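Local coordinates for protein lovastatin nonaketide synthase mokA (Monascus pilosus, PDB 6AD3) that assembles the nonaketide precursor of lovastatin (monacolin K) as an iterative type I polyketide synthase, represented here by its condensation domain, at residues G103-G108 / M454-A459; P278-G283 / S489-H494; R294-W299 / E425-A430. The protein carries 1 engineered substitution. All blocks are in the same frame, centred on the assembly; numbering follows the deposited sequence.

Interaction 1: G103-G108 / M454-A459; sequences GMFMTG and MTEVIA
The carbonyl oxygen Phe105 O takes the amide of Thr455 N at 2.9 Å (N-H...O 164°), and Met454 CA makes a CA-H...O contact, 3.3 Å from Phe105 O. This point marks a beta bulge: Phe105 pairs with Glu456 but Met106 with Met454, so Thr455 is the extra residue in an otherwise regular antiparallel pairing of strands 100-107 and 453-460. The latter is an outermost strand of a five-stranded sheet in the N-terminal lobe of a chloramphenicol acetyltransferase-like condensation fold, consistent with the crossover often called the latch. On the Gly103 side of the bulge Gly103 N donates to Ile458 O at 2.7 Å, almost straight at 172°.

On one face the Met104 chain bends at chi2 and chi3, which brings SD to 3.1 Å from Glu456 O and carries CE on to Val457. It crosses the extended Met454 side chain at about a right angle, and Phe220 of helix 213-227 packs against both methionines. On the other face the Phe105 ring and the Glu456 carboxylate run side by side, their planes 33° apart; Arg165 forms a salt bridge with Glu456 and a cation-pi contact with Phe105. Phe105 CE2 also meets Ile458 CD1 at 3.4 Å. On the Thr107 side a water lies 2.7 Å from Thr107 OG1, which is also hydrogen-bonded to Glu199, and 2.6 Å from Thr455 OG1.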
loop_
_atom_site.group_PDB
_atom_site.type_symbol
_atom_site.label_atom_id
_atom_site.label_comp_id
_atom_site.label_asym_id
_atom_site.label_seq_id
_atom_site.Cartn_x
_atom_site.Cartn_y
_atom_site.Cartn_z
ATOM N N GLY A 103 -6.996 9.547 7.442
ATOM C CA GLY A 103 -7.484 10.452 8.492
ATOM C C GLY A 103 -7.105 9.949 9.887
ATOM O O GLY A 103 -7.236 8.777 10.171
ATOM N N MET A 104 -6.510 10.800 10.693
ATOM C CA MET A 104 -6.178 10.456 12.040
ATOM C C MET A 104 -6.991 11.310 13.016
ATOM O O MET A 104 -6.777 12.530 13.132
ATOM C CB MET A 104 -4.696 10.625 12.300
ATOM C CG MET A 104 -4.274 10.039 13.664
ATOM S SD MET A 104 -4.598 8.246 13.957
ATOM C CE MET A 104 -3.270 7.489 13.019
ATOM N N PHE A 105 -7.878 10.648 13.731
ATOM C CA PHE A 105 -8.631 11.288 14.828
ATOM C C PHE A 105 -7.686 11.511 15.986
ATOM O O PHE A 105 -6.943 10.601 16.369
ATOM C CB PHE A 105 -9.790 10.397 15.272
ATOM C CG PHE A 105 -10.909 10.349 14.312
ATOM C CD1 PHE A 105 -11.772 11.409 14.193
ATOM C CD2 PHE A 105 -11.095 9.241 13.493
ATOM C CE1 PHE A 105 -12.855 11.348 13.327
ATOM C CE2 PHE A 105 -12.097 9.219 12.556
ATOM C CZ PHE A 105 -13.042 10.224 12.539
ATOM N N MET A 106 -7.670 12.732 16.523
ATOM C CA MET A 106 -6.858 13.035 17.685
ATOM C C MET A 106 -7.550 13.999 18.607
ATOM O O MET A 106 -8.347 14.826 18.167
ATOM C CB MET A 106 -5.444 13.559 17.321
ATOM C CG MET A 106 -5.342 14.630 16.249
ATOM S SD MET A 106 -3.675 14.691 15.482
ATOM C CE MET A 106 -3.715 13.271 14.458
ATOM N N THR A 107 -7.207 13.909 19.884
ATOM C CA THR A 107 -7.905 14.649 20.913
ATOM C C THR A 107 -6.887 15.418 21.742
ATOM O O THR A 107 -5.978 14.828 22.282
ATOM C CB THR A 107 -8.717 13.738 21.854
ATOM O OG1 THR A 107 -9.691 12.997 21.109
ATOM C CG2 THR A 107 -9.443 14.580 22.905
ATOM N N GLY A 108 -7.015 16.735 21.792
ATOM C CA GLY A 108 -6.070 17.530 22.522
ATOM C C GLY A 108 -5.686 18.782 21.791
ATOM O O GLY A 108 -5.937 18.915 20.587
ATOM N N MET A 454 -3.581 10.596 19.297
ATOM C CA MET A 454 -4.349 9.864 18.318
ATOM C C MET A 454 -5.166 8.782 18.909
ATOM O O MET A 454 -4.738 8.091 19.821
ATOM C CB MET A 454 -3.447 9.252 17.263
ATOM C CG MET A 454 -2.382 10.148 16.846
ATOM S SD MET A 454 -1.166 9.182 15.993
ATOM C CE MET A 454 -0.368 10.472 15.061
ATOM N N THR A 455 -6.349 8.598 18.376
ATOM C CA THR A 455 -7.242 7.594 18.906
ATOM C C THR A 455 -7.617 6.530 17.863
ATOM O O THR A 455 -8.077 5.459 18.207
ATOM C CB THR A 455 -8.518 8.255 19.447
ATOM O OG1 THR A 455 -9.167 8.961 18.389
ATOM C CG2 THR A 455 -8.191 9.235 20.580
ATOM N N GLU A 456 -7.592 6.884 16.581
ATOM C CA GLU A 456 -8.289 6.086 15.553
ATOM C C GLU A 456 -7.848 6.559 14.176
ATOM O O GLU A 456 -7.707 7.761 13.960
ATOM C CB GLU A 456 -9.776 6.274 15.643
ATOM C CG GLU A 456 -10.546 5.362 14.738
ATOM C CD GLU A 456 -12.026 5.674 14.701
ATOM O OE1 GLU A 456 -12.501 6.365 15.610
ATOM O OE2 GLU A 456 -12.722 5.120 13.824
ATOM N N VAL A 457 -7.597 5.620 13.264
ATOM C CA VAL A 457 -7.276 5.994 11.865
ATOM C C VAL A 457 -8.390 5.521 10.922
ATOM O O VAL A 457 -9.076 4.523 11.192
ATOM C CB VAL A 457 -5.919 5.399 11.417
ATOM C CG1 VAL A 457 -5.980 3.881 11.433
ATOM C CG2 VAL A 457 -5.534 5.905 10.024
ATOM N N ILE A 458 -8.688 6.329 9.916
ATOM C CA ILE A 458 -9.576 5.943 8.812
ATOM C C ILE A 458 -8.658 6.000 7.599
ATOM O O ILE A 458 -8.024 7.024 7.359
ATOM C CB ILE A 458 -10.660 6.997 8.460
ATOM C CG1 ILE A 458 -10.963 7.933 9.580
ATOM C CG2 ILE A 458 -11.886 6.369 7.827
ATOM C CD1 ILE A 458 -12.041 8.930 9.194
ATOM N N ALA A 459 -8.589 4.915 6.846
ATOM C CA ALA A 459 -7.704 4.830 5.698
ATOM C C ALA A 459 -8.467 4.422 4.468
ATOM O O ALA A 459 -9.174 3.419 4.459
ATOM C CB ALA A 459 -6.590 3.818 5.968
HETATM O O HOH W 1 -9.506 11.540 18.858
#

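Interaction 2: P278-G283 / S489-H494; sequences PRMLLG and SVYEVH
Tyr491 points its ring end-on at the backbone of Arg279 and Met280. The amide can only donate, so Tyr491 OH accepts from Met280 N, at 2.9 Å with an N-H...O angle of 172°. Its own proton goes to a water 2.6 Å from Tyr491 OH, which in turn donates to Pro278 O at 2.8 Å. Met280 N and the water both lie in the ring plane at its edge; the hydroxyl is held by one accepted and one donated bond.

The Met280 side chain crosses the tyrosine at about a right angle. Its final bend (chi3 -74°) sets the methyl at the phenol end of the ring, with Met280 CE 3.6 Å from Tyr491 CZ. Leu282 also crosses at about a right angle, bringing CD2 to 3.8 Å from Tyr491 CE1. These are loops of the C-terminal lobe of the condensation domain: 489-494 connects strand 481-487 to helix 495-512, while 278-283 packs on helix 327-343, with buried Met280 also touching Phe499 and Leu486.

Val490 CG1 sits over one face of the neighbouring Tyr491 ring, toward its rim, and meets Arg279 CG at 3.9 Å. The Arg279 guanidinium is turned 61° from the ring plane, and its NH2 is hydrogen-bonded to Asn291.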
loop_
_atom_site.group_PDB
_atom_site.type_symbol
_atom_site.label_atom_id
_atom_site.label_comp_id
_atom_site.label_asym_id
_atom_site.label_seq_id
_atom_site.Cartn_x
_atom_site.Cartn_y
_atom_site.Cartn_z
ATOM N N PRO A 278 -7.796 -19.105 -8.363
ATOM C CA PRO A 278 -9.226 -19.429 -8.484
ATOM C C PRO A 278 -10.117 -18.566 -7.633
ATOM O O PRO A 278 -9.654 -17.866 -6.714
ATOM C CB PRO A 278 -9.291 -20.899 -8.027
ATOM C CG PRO A 278 -7.937 -21.426 -8.380
ATOM C CD PRO A 278 -7.010 -20.297 -7.994
ATOM N N ARG A 279 -11.416 -18.609 -7.907
ATOM C CA ARG A 279 -12.378 -18.039 -6.972
ATOM C C ARG A 279 -12.312 -18.786 -5.650
ATOM O O ARG A 279 -12.177 -20.002 -5.617
ATOM C CB ARG A 279 -13.811 -18.095 -7.557
ATOM C CG ARG A 279 -14.827 -17.333 -6.709
ATOM C CD ARG A 279 -16.183 -17.195 -7.421
ATOM N NE ARG A 279 -16.725 -18.490 -7.808
ATOM C CZ ARG A 279 -17.369 -19.326 -6.982
ATOM N NH1 ARG A 279 -17.502 -19.036 -5.689
ATOM N NH2 ARG A 279 -17.865 -20.476 -7.445
ATOM N N MET A 280 -12.338 -18.050 -4.551
ATOM C CA MET A 280 -12.379 -18.666 -3.215
ATOM C C MET A 280 -13.796 -19.068 -2.855
ATOM O O MET A 280 -14.732 -18.325 -3.099
ATOM C CB MET A 280 -11.855 -17.703 -2.150
ATOM C CG MET A 280 -10.402 -17.297 -2.334
ATOM S SD MET A 280 -9.926 -16.121 -1.055
ATOM C CE MET A 280 -10.764 -14.630 -1.638
ATOM N N LEU A 281 -13.940 -20.228 -2.230
ATOM C CA LEU A 281 -15.246 -20.690 -1.801
ATOM C C LEU A 281 -15.512 -20.277 -0.354
ATOM O O LEU A 281 -14.897 -20.782 0.581
ATOM C CB LEU A 281 -15.349 -22.201 -1.991
ATOM C CG LEU A 281 -14.854 -22.701 -3.369
ATOM C CD1 LEU A 281 -15.006 -24.216 -3.484
ATOM C CD2 LEU A 281 -15.557 -22.001 -4.529
ATOM N N LEU A 282 -16.282 -19.215 -0.212
ATOM C CA LEU A 282 -16.433 -18.542 1.055
ATOM C C LEU A 282 -17.671 -18.933 1.853
ATOM O O LEU A 282 -17.583 -19.182 3.046
ATOM C CB LEU A 282 -16.360 -17.031 0.856
ATOM C CG LEU A 282 -15.043 -16.306 1.118
ATOM C CD1 LEU A 282 -13.962 -17.127 1.763
ATOM C CD2 LEU A 282 -14.529 -15.548 -0.075
ATOM N N GLY A 283 -18.820 -19.055 1.216
ATOM C CA GLY A 283 -19.164 -18.513 -0.076
ATOM C C GLY A 283 -20.414 -17.732 0.287
ATOM O O GLY A 283 -20.631 -17.495 1.478
ATOM N N SER A 489 -16.193 -7.426 -8.270
ATOM C CA SER A 489 -16.419 -8.094 -9.559
ATOM C C SER A 489 -16.548 -9.589 -9.405
ATOM O O SER A 489 -17.091 -10.262 -10.270
ATOM C CB SER A 489 -15.282 -7.753 -10.536
ATOM O OG SER A 489 -14.037 -8.219 -10.056
ATOM N N VAL A 490 -16.059 -10.106 -8.291
ATOM C CA VAL A 490 -16.001 -11.541 -8.057
ATOM C C VAL A 490 -16.785 -11.917 -6.803
ATOM O O VAL A 490 -17.254 -13.049 -6.699
ATOM C CB VAL A 490 -14.536 -12.005 -7.844
ATOM C CG1 VAL A 490 -14.481 -13.502 -7.587
ATOM C CG2 VAL A 490 -13.698 -11.657 -9.056
ATOM N N TYR A 491 -16.717 -11.045 -5.780
ATOM C CA TYR A 491 -17.151 -11.388 -4.419
ATOM C C TYR A 491 -18.280 -10.525 -3.941
ATOM O O TYR A 491 -18.522 -9.424 -4.471
ATOM C CB TYR A 491 -15.968 -11.303 -3.414
ATOM C CG TYR A 491 -14.888 -12.321 -3.697
ATOM C CD1 TYR A 491 -15.111 -13.655 -3.451
ATOM C CD2 TYR A 491 -13.738 -11.974 -4.376
ATOM C CE1 TYR A 491 -14.162 -14.599 -3.712
ATOM C CE2 TYR A 491 -12.768 -12.920 -4.657
ATOM C CZ TYR A 491 -13.017 -14.243 -4.368
ATOM O OH TYR A 491 -12.082 -15.208 -4.647
ATOM N N GLU A 492 -18.986 -11.032 -2.931
ATOM C CA GLU A 492 -20.149 -10.354 -2.375
ATOM C C GLU A 492 -19.779 -9.507 -1.165
ATOM O O GLU A 492 -18.760 -9.740 -0.508
ATOM C CB GLU A 492 -21.222 -11.391 -1.941
ATOM C CG GLU A 492 -21.645 -12.349 -3.032
ATOM C CD GLU A 492 -21.812 -11.651 -4.367
ATOM O OE1 GLU A 492 -21.208 -12.100 -5.368
ATOM O OE2 GLU A 492 -22.426 -10.571 -4.387
ATOM N N VAL A 493 -20.737 -8.688 -0.749
ATOM C CA VAL A 493 -20.527 -7.717 0.319
ATOM C C VAL A 493 -20.155 -8.396 1.660
ATOM O O VAL A 493 -19.347 -7.856 2.440
ATOM C CB VAL A 493 -21.796 -6.863 0.493
ATOM C CG1 VAL A 493 -21.780 -6.118 1.805
ATOM C CG2 VAL A 493 -21.926 -5.890 -0.682
ATOM N N HIS A 494 -20.657 -9.599 1.897
ATOM C CA HIS A 494 -20.350 -10.283 3.176
ATOM C C HIS A 494 -19.093 -11.152 3.117
ATOM O O HIS A 494 -18.683 -11.725 4.118
ATOM C CB HIS A 494 -21.529 -11.161 3.626
ATOM C CG HIS A 494 -21.914 -12.186 2.624
ATOM N ND1 HIS A 494 -21.685 -13.529 2.814
ATOM C CD2 HIS A 494 -22.464 -12.066 1.394
ATOM C CE1 HIS A 494 -22.150 -14.200 1.775
ATOM N NE2 HIS A 494 -22.574 -13.329 0.877
HETATM O O HOH W 2 -10.035 -15.079 -6.308
#

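Interaction 3: R294-W299 / E425-A430; sequences RQPNSW and ETAEPA
Glu425 and Thr426 offer their backbone to the ring of Pro296: Pro296 CG lies 3.6 Å from Glu425 C, and Pro296 CB lies 3.4 Å from Thr426 O. Ala427 follows with its methyl directed at the same proline, Ala427 CB being 3.6 Å from Pro296 CA. Its carbonyl is the polar anchor of the contact. Arg294 NE donates to Ala427 O at 2.7 Å (162°) with the oxygen close to the guanidinium plane, and Arg294 NH2 adds a weak bond to that oxygen. A bend at chi3 (59°) in the arginine chain turns this edge of the group to the carbonyl, and Asp467 forms a salt bridge with NH2.

Glu428 takes part through its carbonyl, which accepts from two waters. One stands 2.8 Å from Glu428 O and is weakly bonded to Arg294 NH2; the other receives the indole proton of Trp299 NE1 at 2.8 Å. Pro429 N and CA lie over one face of the guanidinium, N toward its rim, with Pro429 CA 3.8 Å from Arg294 NH2. The contact is surface packing between two irregular loops that lead into strands 301-307 and 435-440 of the six-stranded sheet, in the C-terminal lobe of the chloramphenicol acetyltransferase-like condensation fold.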
loop_
_atom_site.group_PDB
_atom_site.type_symbol
_atom_site.label_atom_id
_atom_site.label_comp_id
_atom_site.label_asym_id
_atom_site.label_seq_id
_atom_site.Cartn_x
_atom_site.Cartn_y
_atom_site.Cartn_z
ATOM N N ARG A 294 -16.820 -12.569 -14.036
ATOM C CA ARG A 294 -16.327 -11.397 -13.361
ATOM C C ARG A 294 -17.005 -10.147 -13.923
ATOM O O ARG A 294 -17.063 -9.974 -15.130
ATOM C CB ARG A 294 -14.791 -11.310 -13.535
ATOM C CG ARG A 294 -14.054 -12.561 -13.047
ATOM C CD ARG A 294 -12.547 -12.494 -13.330
ATOM N NE ARG A 294 -11.920 -11.351 -12.687
ATOM C CZ ARG A 294 -11.212 -11.415 -11.573
ATOM N NH1 ARG A 294 -11.042 -12.549 -10.954
ATOM N NH2 ARG A 294 -10.726 -10.322 -11.044
ATOM N N GLN A 295 -17.635 -9.368 -13.052
ATOM C CA GLN A 295 -18.478 -8.250 -13.471
ATOM C C GLN A 295 -17.705 -6.919 -13.382
ATOM O O GLN A 295 -17.468 -6.454 -12.284
ATOM C CB GLN A 295 -19.713 -8.181 -12.543
ATOM C CG GLN A 295 -21.020 -7.892 -13.240
ATOM C CD GLN A 295 -21.351 -8.915 -14.304
ATOM O OE1 GLN A 295 -21.167 -10.120 -14.109
ATOM N NE2 GLN A 295 -21.774 -8.435 -15.464
ATOM N N PRO A 296 -17.432 -6.257 -14.539
ATOM C CA PRO A 296 -16.622 -5.032 -14.550
ATOM C C PRO A 296 -17.151 -3.993 -13.576
ATOM O O PRO A 296 -18.357 -3.789 -13.471
ATOM C CB PRO A 296 -16.716 -4.562 -15.998
ATOM C CG PRO A 296 -16.899 -5.832 -16.771
ATOM C CD PRO A 296 -17.791 -6.673 -15.906
ATOM N N ASN A 297 -16.277 -3.546 -12.686
ATOM C CA ASN A 297 -16.667 -2.659 -11.596
ATOM C C ASN A 297 -15.591 -1.605 -11.264
ATOM O O ASN A 297 -15.596 -1.073 -10.176
ATOM C CB ASN A 297 -16.931 -3.484 -10.318
ATOM C CG ASN A 297 -18.407 -3.772 -10.080
ATOM O OD1 ASN A 297 -18.964 -4.742 -10.616
ATOM N ND2 ASN A 297 -19.018 -3.002 -9.183
ATOM N N SER A 298 -14.712 -1.285 -12.214
ATOM C CA SER A 298 -13.646 -0.306 -11.976
ATOM C C SER A 298 -12.909 -0.616 -10.652
ATOM O O SER A 298 -12.431 0.292 -9.985
ATOM C CB SER A 298 -14.196 1.116 -11.999
ATOM O OG SER A 298 -14.658 1.408 -13.311
ATOM N N TRP A 299 -12.679 -1.911 -10.422
ATOM C CA TRP A 299 -11.864 -2.405 -9.299
ATOM C C TRP A 299 -12.439 -1.953 -7.967
ATOM O O TRP A 299 -11.749 -2.014 -6.941
ATOM C CB TRP A 299 -10.428 -1.910 -9.414
ATOM C CG TRP A 299 -9.693 -2.396 -10.566
ATOM C CD1 TRP A 299 -10.048 -3.406 -11.420
ATOM C CD2 TRP A 299 -8.431 -1.924 -11.006
ATOM N NE1 TRP A 299 -9.140 -3.488 -12.446
ATOM C CE2 TRP A 299 -8.143 -2.565 -12.211
ATOM C CE3 TRP A 299 -7.527 -0.964 -10.509
ATOM C CZ2 TRP A 299 -6.969 -2.330 -12.908
ATOM C CZ3 TRP A 299 -6.382 -0.717 -11.202
ATOM C CH2 TRP A 299 -6.117 -1.380 -12.408
ATOM N N GLU A 425 -16.073 -1.936 -18.583
ATOM C CA GLU A 425 -16.192 -2.940 -19.669
ATOM C C GLU A 425 -15.283 -4.179 -19.539
ATOM O O GLU A 425 -15.491 -5.172 -20.230
ATOM C CB GLU A 425 -15.972 -2.299 -21.054
ATOM C CG GLU A 425 -15.023 -1.109 -21.076
ATOM C CD GLU A 425 -15.746 0.208 -20.866
ATOM O OE1 GLU A 425 -15.165 1.111 -20.223
ATOM O OE2 GLU A 425 -16.918 0.317 -21.305
ATOM N N THR A 426 -14.284 -4.134 -18.665
ATOM C CA THR A 426 -13.467 -5.327 -18.387
ATOM C C THR A 426 -13.325 -5.527 -16.886
ATOM O O THR A 426 -13.350 -4.566 -16.136
ATOM C CB THR A 426 -12.060 -5.173 -18.971
ATOM O OG1 THR A 426 -11.278 -6.330 -18.638
ATOM C CG2 THR A 426 -11.363 -3.914 -18.403
ATOM N N ALA A 427 -13.102 -6.761 -16.457
ATOM C CA ALA A 427 -12.715 -7.022 -15.058
ATOM C C ALA A 427 -11.675 -8.152 -14.959
ATOM O O ALA A 427 -11.693 -8.956 -14.007
ATOM C CB ALA A 427 -13.923 -7.370 -14.234
ATOM N N GLU A 428 -10.690 -8.096 -15.847
ATOM C CA GLU A 428 -9.637 -9.104 -15.932
ATOM C C GLU A 428 -8.879 -9.181 -14.617
ATOM O O GLU A 428 -8.710 -8.181 -13.959
ATOM C CB GLU A 428 -8.651 -8.713 -17.024
ATOM C CG GLU A 428 -9.127 -9.059 -18.418
ATOM C CD GLU A 428 -7.974 -9.397 -19.335
ATOM O OE1 GLU A 428 -7.985 -10.506 -19.911
ATOM O OE2 GLU A 428 -7.007 -8.599 -19.398
ATOM N N PRO A 429 -8.473 -10.389 -14.221
ATOM C CA PRO A 429 -7.555 -10.487 -13.088
ATOM C C PRO A 429 -6.294 -9.657 -13.307
ATOM O O PRO A 429 -5.844 -9.456 -14.437
ATOM C CB PRO A 429 -7.245 -11.983 -13.001
ATOM C CG PRO A 429 -8.233 -12.657 -13.892
ATOM C CD PRO A 429 -8.596 -11.665 -14.942
ATOM N N ALA A 430 -5.700 -9.228 -12.214
ATOM C CA ALA A 430 -4.415 -8.568 -12.242
ATOM C C ALA A 430 -3.371 -9.446 -12.915
ATOM O O ALA A 430 -3.403 -10.646 -12.780
ATOM C CB ALA A 430 -3.990 -8.235 -10.847
HETATM O O HOH W 3 -9.523 -7.466 -11.393
HETATM O O HOH W 4 -9.099 -5.317 -14.629
#

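Overall arrangement
Interactions 2 and 3 are neighbours, with centres about 14 Å apart, and they touch directly: Ser489 O lies 3.0 Å from Gln295 N, a probable hydrogen bond, and Val490 CG2 packs at 3.4 Å on Arg294 NH1. Along the chain both segments of interaction 3 fall between those of interaction 2. Interaction 1 is separate, its centre about 32 Å from that of interaction 2 and about 33 Å from that of interaction 3; nearest atoms are about 15 and 13 Å apart. Its segments alternate with those of interaction 2. In this family the active-site tunnel runs between the two lobes, with interaction 1 in the N-terminal lobe and interactions 2 and 3 in the C-terminal one.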